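Local coordinates for hydrolase, isochorismatase family (Pseudomonas putida, PDB 4L07), which probably hydrolyses the amide bond of maleamate, giving maleate and ammonia, as a member of the isochorismatase-like family of hydrolases, at residues A[7-13]-A[184-189]; A[18-24]-A[198-203]; A[119-123]-A[152-157]. All blocks are in the same frame, centred on the assembly; numbering follows the deposited sequence.

Interaction 1 (A[7-13]-A[184-189]); sequences YDAAGFG and YDIQQK. With SO4 (sulfate ion), chain E.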
loop_
_atom_site.group_PDB
_atom_site.type_symbol
_atom_site.label_atom_id
_atom_site.label_comp_id
_atom_site.label_asym_id
_atom_site.label_seq_id
_atom_site.Cartn_x
_atom_site.Cartn_y
_atom_site.Cartn_z
ATOM N N TYR A 7 3.872 -3.149 -30.961
ATOM C CA TYR A 7 4.438 -2.647 -29.702
ATOM C C TYR A 7 5.108 -1.278 -29.876
ATOM O O TYR A 7 4.944 -0.383 -29.038
ATOM C CB TYR A 7 5.391 -3.681 -29.092
ATOM C CG TYR A 7 4.697 -4.703 -28.213
ATOM C CD1 TYR A 7 4.853 -4.678 -26.823
ATOM C CD2 TYR A 7 3.886 -5.696 -28.768
ATOM C CE1 TYR A 7 4.214 -5.611 -26.017
ATOM C CE2 TYR A 7 3.242 -6.632 -27.973
ATOM C CZ TYR A 7 3.412 -6.584 -26.597
ATOM O OH TYR A 7 2.775 -7.515 -25.814
ATOM N N ASP A 8 5.822 -1.100 -30.988
ATOM C CA ASP A 8 6.434 0.196 -31.298
ATOM C C ASP A 8 5.388 1.312 -31.428
ATOM O O ASP A 8 5.528 2.367 -30.818
ATOM C CB ASP A 8 7.295 0.112 -32.562
ATOM C CG ASP A 8 7.999 1.424 -32.874
ATOM O OD1 ASP A 8 8.690 1.964 -31.981
ATOM O OD2 ASP A 8 7.855 1.921 -34.011
ATOM N N ALA A 9 4.337 1.071 -32.209
ATOM C CA ALA A 9 3.292 2.079 -32.388
ATOM C C ALA A 9 2.545 2.375 -31.084
ATOM O O ALA A 9 2.067 3.493 -30.890
ATOM C CB ALA A 9 2.316 1.658 -33.479
ATOM N N ALA A 10 2.457 1.376 -30.201
ATOM C CA ALA A 10 1.795 1.523 -28.901
ATOM C C ALA A 10 2.656 2.286 -27.889
ATOM O O ALA A 10 2.212 2.560 -26.768
ATOM C CB ALA A 10 1.391 0.159 -28.345
ATOM N N GLY A 11 3.874 2.633 -28.293
ATOM C CA GLY A 11 4.762 3.470 -27.490
ATOM C C GLY A 11 5.559 2.722 -26.435
ATOM O O GLY A 11 6.028 3.325 -25.466
ATOM N N PHE A 12 5.733 1.416 -26.629
ATOM C CA PHE A 12 6.513 0.589 -25.697
ATOM C C PHE A 12 7.994 0.523 -26.072
ATOM O O PHE A 12 8.382 0.901 -27.177
ATOM C CB PHE A 12 5.948 -0.835 -25.646
ATOM C CG PHE A 12 4.595 -0.942 -24.991
ATOM C CD1 PHE A 12 4.420 -0.613 -23.646
ATOM C CD2 PHE A 12 3.505 -1.414 -25.712
ATOM C CE1 PHE A 12 3.170 -0.735 -23.043
ATOM C CE2 PHE A 12 2.254 -1.540 -25.116
ATOM C CZ PHE A 12 2.087 -1.199 -23.778
ATOM N N GLY A 13 8.812 0.036 -25.143
ATOM C CA GLY A 13 10.207 -0.293 -25.428
ATOM C C GLY A 13 11.196 0.856 -25.433
ATOM O O GLY A 13 12.329 0.679 -25.876
ATOM N N TYR A 184 10.835 -10.150 -21.844
ATOM C CA TYR A 184 10.217 -9.429 -22.956
ATOM C C TYR A 184 9.248 -8.366 -22.440
ATOM O O TYR A 184 9.348 -7.190 -22.817
ATOM C CB TYR A 184 9.506 -10.383 -23.922
ATOM C CG TYR A 184 8.767 -9.647 -25.025
ATOM C CD1 TYR A 184 9.458 -9.115 -26.114
ATOM C CD2 TYR A 184 7.382 -9.465 -24.969
ATOM C CE1 TYR A 184 8.794 -8.431 -27.123
ATOM C CE2 TYR A 184 6.708 -8.783 -25.974
ATOM C CZ TYR A 184 7.420 -8.273 -27.049
ATOM O OH TYR A 184 6.774 -7.596 -28.054
ATOM N N ASP A 185 8.322 -8.776 -21.575
ATOM C CA ASP A 185 7.346 -7.840 -21.010
ATOM C C ASP A 185 8.015 -6.685 -20.272
ATOM O O ASP A 185 7.569 -5.539 -20.375
ATOM C CB ASP A 185 6.375 -8.551 -20.066
ATOM C CG ASP A 185 5.387 -9.461 -20.788
ATOM O OD1 ASP A 185 5.277 -9.440 -22.044
ATOM O OD2 ASP A 185 4.701 -10.207 -20.068
ATOM N N ILE A 186 9.062 -6.996 -19.506
ATOM C CA ILE A 186 9.813 -5.975 -18.781
ATOM C C ILE A 186 10.438 -4.963 -19.752
ATOM O O ILE A 186 10.202 -3.763 -19.626
ATOM C CB ILE A 186 10.869 -6.590 -17.831
ATOM C CG1 ILE A 186 10.169 -7.311 -16.670
ATOM C CG2 ILE A 186 11.808 -5.513 -17.298
ATOM C CD1 ILE A 186 11.048 -8.318 -15.944
ATOM N N GLN A 187 11.192 -5.453 -20.734
ATOM C CA GLN A 187 11.832 -4.586 -21.735
ATOM C C GLN A 187 10.827 -3.677 -22.459
ATOM O O GLN A 187 11.114 -2.509 -22.732
ATOM C CB GLN A 187 12.636 -5.425 -22.741
ATOM C CG GLN A 187 13.358 -4.621 -23.827
ATOM C CD GLN A 187 14.317 -3.575 -23.281
ATOM O OE1 GLN A 187 14.990 -3.789 -22.272
ATOM N NE2 GLN A 187 14.395 -2.431 -23.966
ATOM N N GLN A 188 9.643 -4.212 -22.742
ATOM C CA GLN A 188 8.620 -3.439 -23.430
ATOM C C GLN A 188 7.956 -2.399 -22.529
ATOM O O GLN A 188 7.772 -1.250 -22.943
ATOM C CB GLN A 188 7.559 -4.364 -24.047
ATOM C CG GLN A 188 8.078 -5.215 -25.205
ATOM C CD GLN A 188 8.738 -4.384 -26.298
ATOM O OE1 GLN A 188 9.799 -4.747 -26.811
ATOM N NE2 GLN A 188 8.128 -3.259 -26.643
ATOM N N LYS A 189 7.632 -2.791 -21.297
ATOM C CA LYS A 189 6.688 -2.014 -20.479
ATOM C C LYS A 189 7.216 -1.426 -19.176
ATOM O O LYS A 189 6.671 -0.429 -18.688
ATOM C CB LYS A 189 5.446 -2.853 -20.157
ATOM C CG LYS A 189 4.742 -3.427 -21.378
ATOM C CD LYS A 189 3.424 -4.086 -20.993
ATOM C CE LYS A 189 2.766 -4.746 -22.200
ATOM N NZ LYS A 189 1.542 -5.505 -21.821
HETATM S S SO4 E . -1.319 -2.847 -20.774
HETATM O O1 SO4 E . -2.173 -3.914 -20.213
HETATM O O2 SO4 E . 0.100 -3.240 -20.688
HETATM O O3 SO4 E . -1.675 -2.619 -22.195
HETATM O O4 SO4 E . -1.564 -1.589 -20.036
HETATM O O HOH W 1 3.455 -7.883 -23.290
HETATM O O HOH W 2 0.688 -6.415 -24.369
HETATM O O HOH W 3 8.538 -1.628 -28.654
HETATM O O HOH W 4 13.284 -1.842 -26.560
#

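Interaction 2 (A[18-24]-A[198-203]); sequences RGVHPAI and DILKWL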
loop_
_atom_site.group_PDB
_atom_site.type_symbol
_atom_site.label_atom_id
_atom_site.label_comp_id
_atom_site.label_asym_id
_atom_site.label_seq_id
_atom_site.Cartn_x
_atom_site.Cartn_y
_atom_site.Cartn_z
ATOM N N ARG A 18 18.791 6.819 -16.992
ATOM C CA ARG A 18 19.192 6.400 -15.646
ATOM C C ARG A 18 19.456 7.578 -14.712
ATOM O O ARG A 18 19.970 8.615 -15.131
ATOM C CB ARG A 18 20.404 5.480 -15.719
ATOM C CG ARG A 18 20.135 4.228 -16.535
ATOM C CD ARG A 18 21.396 3.422 -16.776
ATOM N NE ARG A 18 21.147 2.314 -17.692
ATOM C CZ ARG A 18 22.014 1.335 -17.936
ATOM N NH1 ARG A 18 23.195 1.323 -17.327
ATOM N NH2 ARG A 18 21.706 0.368 -18.790
ATOM N N GLY A 19 19.088 7.405 -13.444
ATOM C CA GLY A 19 19.308 8.426 -12.427
ATOM C C GLY A 19 20.701 8.351 -11.830
ATOM O O GLY A 19 21.589 7.684 -12.364
ATOM N N VAL A 20 20.887 9.023 -10.701
ATOM C CA VAL A 20 22.206 9.119 -10.086
ATOM C C VAL A 20 22.249 8.585 -8.649
ATOM O O VAL A 20 23.272 8.708 -7.972
ATOM C CB VAL A 20 22.772 10.561 -10.173
ATOM C CG1 VAL A 20 23.101 10.918 -11.617
ATOM C CG2 VAL A 20 21.809 11.577 -9.566
ATOM N N HIS A 21 21.147 7.971 -8.203
ATOM C CA HIS A 21 21.075 7.357 -6.873
ATOM C C HIS A 21 20.602 5.928 -6.935
ATOM O O HIS A 21 19.424 5.635 -6.689
ATOM C CB HIS A 21 20.211 8.188 -5.933
ATOM C CG HIS A 21 20.701 9.605 -5.750
ATOM N ND1 HIS A 21 21.816 9.901 -5.051
ATOM C CD2 HIS A 21 20.193 10.816 -6.211
ATOM C CE1 HIS A 21 22.009 11.234 -5.060
ATOM N NE2 HIS A 21 21.016 11.793 -5.768
ATOM N N PRO A 22 21.523 5.007 -7.271
ATOM C CA PRO A 22 21.209 3.601 -7.476
ATOM C C PRO A 22 21.019 2.818 -6.183
ATOM O O PRO A 22 21.628 3.145 -5.163
ATOM C CB PRO A 22 22.449 3.059 -8.210
ATOM C CG PRO A 22 23.285 4.253 -8.558
ATOM C CD PRO A 22 22.944 5.288 -7.535
ATOM N N ALA A 23 20.192 1.778 -6.258
ATOM C CA ALA A 23 20.069 0.782 -5.204
ATOM C C ALA A 23 19.901 -0.594 -5.834
ATOM O O ALA A 23 19.328 -0.729 -6.927
ATOM C CB ALA A 23 18.896 1.105 -4.284
ATOM N N ILE A 24 20.432 -1.609 -5.158
ATOM C CA ILE A 24 20.362 -2.982 -5.642
ATOM C C ILE A 24 19.322 -3.739 -4.816
ATOM O O ILE A 24 19.378 -3.737 -3.582
ATOM C CB ILE A 24 21.739 -3.698 -5.523
ATOM C CG1 ILE A 24 22.910 -2.779 -5.943
ATOM C CG2 ILE A 24 21.738 -5.055 -6.236
ATOM C CD1 ILE A 24 22.883 -2.231 -7.363
ATOM N N ASP A 198 27.241 -4.231 -18.014
ATOM C CA ASP A 198 26.671 -2.889 -18.153
ATOM C C ASP A 198 26.475 -2.266 -16.768
ATOM O O ASP A 198 26.947 -1.161 -16.516
ATOM C CB ASP A 198 25.343 -2.958 -18.936
ATOM C CG ASP A 198 24.585 -1.616 -19.002
ATOM O OD1 ASP A 198 23.513 -1.586 -19.642
ATOM O OD2 ASP A 198 25.018 -0.594 -18.433
ATOM N N ILE A 199 25.791 -2.983 -15.878
ATOM C CA ILE A 199 25.508 -2.477 -14.531
ATOM C C ILE A 199 26.789 -2.037 -13.823
ATOM O O ILE A 199 26.856 -0.930 -13.293
ATOM C CB ILE A 199 24.729 -3.507 -13.672
ATOM C CG1 ILE A 199 23.353 -3.811 -14.290
ATOM C CG2 ILE A 199 24.584 -3.030 -12.226
ATOM C CD1 ILE A 199 22.453 -2.601 -14.488
ATOM N N LEU A 200 27.802 -2.899 -13.844
ATOM C CA LEU A 200 29.064 -2.625 -13.147
ATOM C C LEU A 200 29.736 -1.352 -13.658
ATOM O O LEU A 200 30.141 -0.507 -12.865
ATOM C CB LEU A 200 30.017 -3.821 -13.251
ATOM C CG LEU A 200 29.619 -5.116 -12.540
ATOM C CD1 LEU A 200 30.490 -6.268 -13.025
ATOM C CD2 LEU A 200 29.676 -4.981 -11.020
ATOM N N LYS A 201 29.826 -1.220 -14.982
ATOM C CA LYS A 201 30.395 -0.036 -15.623
ATOM C C LYS A 201 29.583 1.205 -15.262
ATOM O O LYS A 201 30.148 2.254 -14.949
ATOM C CB LYS A 201 30.452 -0.237 -17.144
ATOM C CG LYS A 201 31.073 0.906 -17.932
ATOM C CD LYS A 201 31.111 0.580 -19.419
ATOM C CE LYS A 201 31.408 1.809 -20.265
ATOM N NZ LYS A 201 32.838 2.215 -20.189
ATOM N N TRP A 202 28.257 1.064 -15.285
ATOM C CA TRP A 202 27.343 2.153 -14.944
ATOM C C TRP A 202 27.483 2.627 -13.515
ATOM O O TRP A 202 27.514 3.833 -13.268
ATOM C CB TRP A 202 25.894 1.760 -15.253
ATOM C CG TRP A 202 24.897 2.792 -14.783
ATOM C CD1 TRP A 202 24.718 4.083 -15.268
ATOM C CD2 TRP A 202 23.926 2.660 -13.687
ATOM N NE1 TRP A 202 23.731 4.733 -14.573
ATOM C CE2 TRP A 202 23.216 3.939 -13.614
ATOM C CE3 TRP A 202 23.584 1.644 -12.796
ATOM C CZ2 TRP A 202 22.212 4.170 -12.685
ATOM C CZ3 TRP A 202 22.575 1.888 -11.862
ATOM C CH2 TRP A 202 21.904 3.123 -11.812
ATOM N N LEU A 203 27.586 1.695 -12.564
ATOM C CA LEU A 203 27.757 2.065 -11.150
ATOM C C LEU A 203 29.058 2.846 -10.920
ATOM O O LEU A 203 29.066 3.846 -10.199
ATOM C CB LEU A 203 27.688 0.837 -10.232
ATOM C CG LEU A 203 26.350 0.090 -10.141
ATOM C CD1 LEU A 203 26.506 -1.231 -9.402
ATOM C CD2 LEU A 203 25.269 0.953 -9.498
HETATM O O HOH W 5 23.142 7.665 -14.648
#

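Interaction 3 (A[119-123]-A[152-157]); sequences ASSFF and ATVVDA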
loop_
_atom_site.group_PDB
_atom_site.type_symbol
_atom_site.label_atom_id
_atom_site.label_comp_id
_atom_site.label_asym_id
_atom_site.label_seq_id
_atom_site.Cartn_x
_atom_site.Cartn_y
_atom_site.Cartn_z
ATOM N N ALA A 119 4.761 -12.303 -3.845
ATOM C CA ALA A 119 5.742 -12.258 -4.937
ATOM C C ALA A 119 6.553 -10.954 -4.969
ATOM O O ALA A 119 7.782 -10.980 -4.956
ATOM C CB ALA A 119 5.055 -12.506 -6.282
ATOM N N SER A 120 5.870 -9.814 -4.994
ATOM C CA SER A 120 6.550 -8.525 -5.096
ATOM C C SER A 120 7.299 -8.151 -3.821
ATOM O O SER A 120 6.763 -8.268 -2.720
ATOM C CB SER A 120 5.558 -7.413 -5.404
ATOM O OG SER A 120 6.210 -6.157 -5.276
ATOM N N SER A 121 8.520 -7.655 -3.985
ATOM C CA SER A 121 9.335 -7.228 -2.855
ATOM C C SER A 121 8.763 -5.983 -2.182
ATOM O O SER A 121 9.142 -5.660 -1.061
ATOM C CB SER A 121 10.769 -6.979 -3.305
ATOM O OG SER A 121 11.344 -8.199 -3.739
ATOM N N PHE A 122 7.853 -5.298 -2.876
ATOM C CA PHE A 122 7.241 -4.063 -2.362
ATOM C C PHE A 122 5.918 -4.310 -1.660
ATOM O O PHE A 122 5.489 -3.495 -0.837
ATOM C CB PHE A 122 6.992 -3.064 -3.498
ATOM C CG PHE A 122 8.242 -2.480 -4.085
ATOM C CD1 PHE A 122 8.949 -3.164 -5.074
ATOM C CD2 PHE A 122 8.707 -1.236 -3.664
ATOM C CE1 PHE A 122 10.102 -2.623 -5.623
ATOM C CE2 PHE A 122 9.859 -0.687 -4.212
ATOM C CZ PHE A 122 10.559 -1.385 -5.192
ATOM N N PHE A 123 5.260 -5.416 -1.989
ATOM C CA PHE A 123 3.922 -5.652 -1.462
ATOM C C PHE A 123 3.914 -6.062 0.007
ATOM O O PHE A 123 4.463 -7.098 0.378
ATOM C CB PHE A 123 3.123 -6.664 -2.301
ATOM C CG PHE A 123 1.680 -6.737 -1.888
ATOM C CD1 PHE A 123 0.713 -6.009 -2.574
ATOM C CD2 PHE A 123 1.300 -7.463 -0.757
ATOM C CE1 PHE A 123 -0.611 -6.037 -2.165
ATOM C CE2 PHE A 123 -0.021 -7.488 -0.339
ATOM C CZ PHE A 123 -0.980 -6.780 -1.052
ATOM N N ALA A 152 7.419 -9.443 -10.585
ATOM C CA ALA A 152 6.491 -8.745 -9.684
ATOM C C ALA A 152 7.149 -7.540 -9.014
ATOM O O ALA A 152 6.527 -6.470 -8.854
ATOM C CB ALA A 152 5.932 -9.711 -8.641
ATOM N N THR A 153 8.410 -7.712 -8.623
ATOM C CA THR A 153 9.191 -6.655 -7.971
ATOM C C THR A 153 9.461 -5.517 -8.950
ATOM O O THR A 153 9.391 -4.337 -8.581
ATOM C CB THR A 153 10.515 -7.230 -7.410
ATOM O OG1 THR A 153 10.204 -8.179 -6.386
ATOM C CG2 THR A 153 11.419 -6.139 -6.824
ATOM N N VAL A 154 9.743 -5.885 -10.197
ATOM C CA VAL A 154 10.027 -4.921 -11.256
ATOM C C VAL A 154 8.807 -4.054 -11.550
ATOM O O VAL A 154 8.921 -2.831 -11.599
ATOM C CB VAL A 154 10.540 -5.620 -12.534
ATOM C CG1 VAL A 154 10.471 -4.698 -13.752
ATOM C CG2 VAL A 154 11.966 -6.093 -12.307
ATOM N N VAL A 155 7.645 -4.688 -11.709
ATOM C CA VAL A 155 6.393 -3.951 -11.927
ATOM C C VAL A 155 6.136 -2.976 -10.787
ATOM O O VAL A 155 5.864 -1.793 -11.026
ATOM C CB VAL A 155 5.191 -4.897 -12.133
ATOM C CG1 VAL A 155 3.874 -4.124 -12.105
ATOM C CG2 VAL A 155 5.343 -5.651 -13.447
ATOM N N ASP A 156 6.246 -3.459 -9.550
ATOM C CA ASP A 156 6.055 -2.585 -8.393
ATOM C C ASP A 156 7.072 -1.455 -8.275
ATOM O O ASP A 156 6.709 -0.347 -7.867
ATOM C CB ASP A 156 5.986 -3.385 -7.090
ATOM C CG ASP A 156 4.555 -3.691 -6.669
ATOM O OD1 ASP A 156 3.610 -3.207 -7.330
ATOM O OD2 ASP A 156 4.365 -4.422 -5.675
ATOM N N ALA A 157 8.330 -1.723 -8.622
ATOM C CA ALA A 157 9.371 -0.688 -8.566
ATOM C C ALA A 157 9.046 0.511 -9.464
ATOM O O ALA A 157 9.103 1.662 -9.007
ATOM C CB ALA A 157 10.743 -1.266 -8.911
#

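Interaction 1 (A[7-13]-A[184-189])
Lys-189 runs past the ring of Phe-12 with its chain extended beyond CG, touching one atom after another. From CB, on the last residue of helix 176-189, the chain heads for Phe-12, and CG comes within 3.5 Å of Phe-12 CE1. CD lies a little further from that same atom and also nears sulfate O2, and CE passes over one face of the ring, 3.9 Å from Phe-12 CZ. At the tip, NZ gives a hydrogen bond of 2.9 Å to sulfate O2 and one of 2.8 Å to water 2, which also meets Tyr-7 OH. A second water ties Tyr-7 OH to Asp-185 OD1, so the phenol hydroxyl faces the helix through solvent rather than directly. The Tyr-7 ring takes the edge of Tyr-184 on its face, with the planes at 63° and Tyr-184 OH above the ring centre. Gln-188, bent at chi2 (-54°), folds back so that CG and NE2 both lie 3.6 Å from Tyr-7 CD1, its amide plane nearly perpendicular to the ring. The backbones are joined by Gly-13 N, which donates to Gln-188 O at 2.8 Å. Just upstream, helix 3-9 ends in a Schellman motif: Gly-11 has positive phi, and Phe-12 N reaches back 3.1 Å to Tyr-7 O. The sulfate, probably from the crystallisation liquor, is also held by Thr-145, Cys-149 and Arg-174 of the second subunit, which also packs Pro-178 on Tyr-7. The contact thus lays the N-terminal helix and its turn against the end of helix 176-189, just before strand 192-194, where Gln-187 OE1 accepts a bond from Val-193 N, and the second subunit closes over it, its Lys-85 and Ser-86 bonding the carbonyls of Gln-187 and Lys-189.

Interaction 2 (A[18-24]-A[198-203])
Pro-22 rests against two side chains of the C-terminal helix: its CB is 3.6 Å from Trp-202 CH2 and 3.7 Å from Leu-203 CD2. This is the close-packed apolar part, with Pro-22 and Leu-203 buried. Ile-24, two residues further along the strand, extends it more loosely, with CD1 4.3 Å from Leu-203 CD1, while Phe-63 packs against Pro-22 and Leu-203. Towards the partly exposed side the chemistry changes. With CG beside the backbone N (chi1 -60°) and the chain extended from CG to NE, Arg-18 carries its guanidinium across the indole to Asp-198, CD sitting over the face of the five-membered ring. The guanidinium stands almost upright on that face (planes 88° apart), NH1 dipping to 3.4 Å from Trp-202 CG in a cation-pi contact made by its edge. The same group meets Asp-198 end-on, NH1 to OD2 at 2.9 Å and NH2 to OD1 at 2.8 Å. Both oxygens are met on their syn sides, out of the carboxylate plane. Thr-194 OG1 is a second partner of Asp-198 OD1. The indole N-H is satisfied through solvent: water 5 accepts from Trp-202 NE1 at 3.0 Å and donates a hydrogen bond to Gly-19 O. Strand 22-24 and helix 198-203 have their axes 11.2 Å apart and run at 139° to each other. A helix lying over one of the two central strands of a parallel sheet is the layered alpha/beta arrangement of the Rossmann-like isochorismatase fold, in which the last helix returns from strand 192-194, outermost within this chain, to cover the first strand.

Interaction 3 (A[119-123]-A[152-157])
Thr-153 OG1 is gripped from several sides. It accepts a hydrogen bond from Ser-121 N at 3.0 Å and lies 2.9 Å from Ser-121 OG, which also has a weak bond with Thr-68 OG1. It also bonds to Cys-149 O, one turn back in its own helix. With OG1 anti to the carbonyl carbon (chi1 -64°), the hydroxyl lies close to the helix backbone yet still faces the loop. One turn later Asp-156 adds a second grip: Ser-120 OG gives it a short bond of 2.6 Å to OD2, approaching on the anti side and out of the carboxylate plane. Ser-120 OG also accepts from Phe-122 N at 3.0 Å, so the one hydroxyl both joins the helix and holds the loop in shape. The Phe-122 ring lies alongside Asp-156, one face toward the backbone carbon Asp-156 C, the carboxylate plane nearly perpendicular to it. Phe-122 CE1 lies 3.5 Å from Thr-153 O and 3.6 Å from Ala-157 CB, beside the place where Thr-153 O takes the N-H of Ala-157. Earlier in the loop Ala-119 CB closes on Ala-152 CB at 3.8 Å, and Lys-116 NZ holds Ala-119 O. In this buried contact the second subunit packs Gln-159 on Ala-119 and Ser-120. A bound sulfate, probably from the crystallisation liquor, lies about 6 Å from the Ala-119 side chain and may mark a pocket beside the loop. The local motif is an ST turn at Ser-120, set in the loop that leaves strand 112-116 and pinned to helix 146-159 of the alpha/beta isochorismatase fold.

How the interactions relate
From the N terminus, helix 3-9 and its turn are tied first, by interaction 1, to the end of helix 176-189, closing a loop of 170 residues. Strand 22-27 then begins, and interaction 2 joins it and the preceding coil to the last helix, 196-207. Because 184-189 precedes 198-203, these two closures cross. Interaction 3 is far shorter in reach, joining the loop after strand 112-116 to helix 146-159, and lies within both larger loops. It touches interaction 1 where Val-154 CG1 meets Ile-186 CG2 at 3.9 Å. Interactions 1 and 3 both border the second subunit, whereas no other chain touches interaction 2.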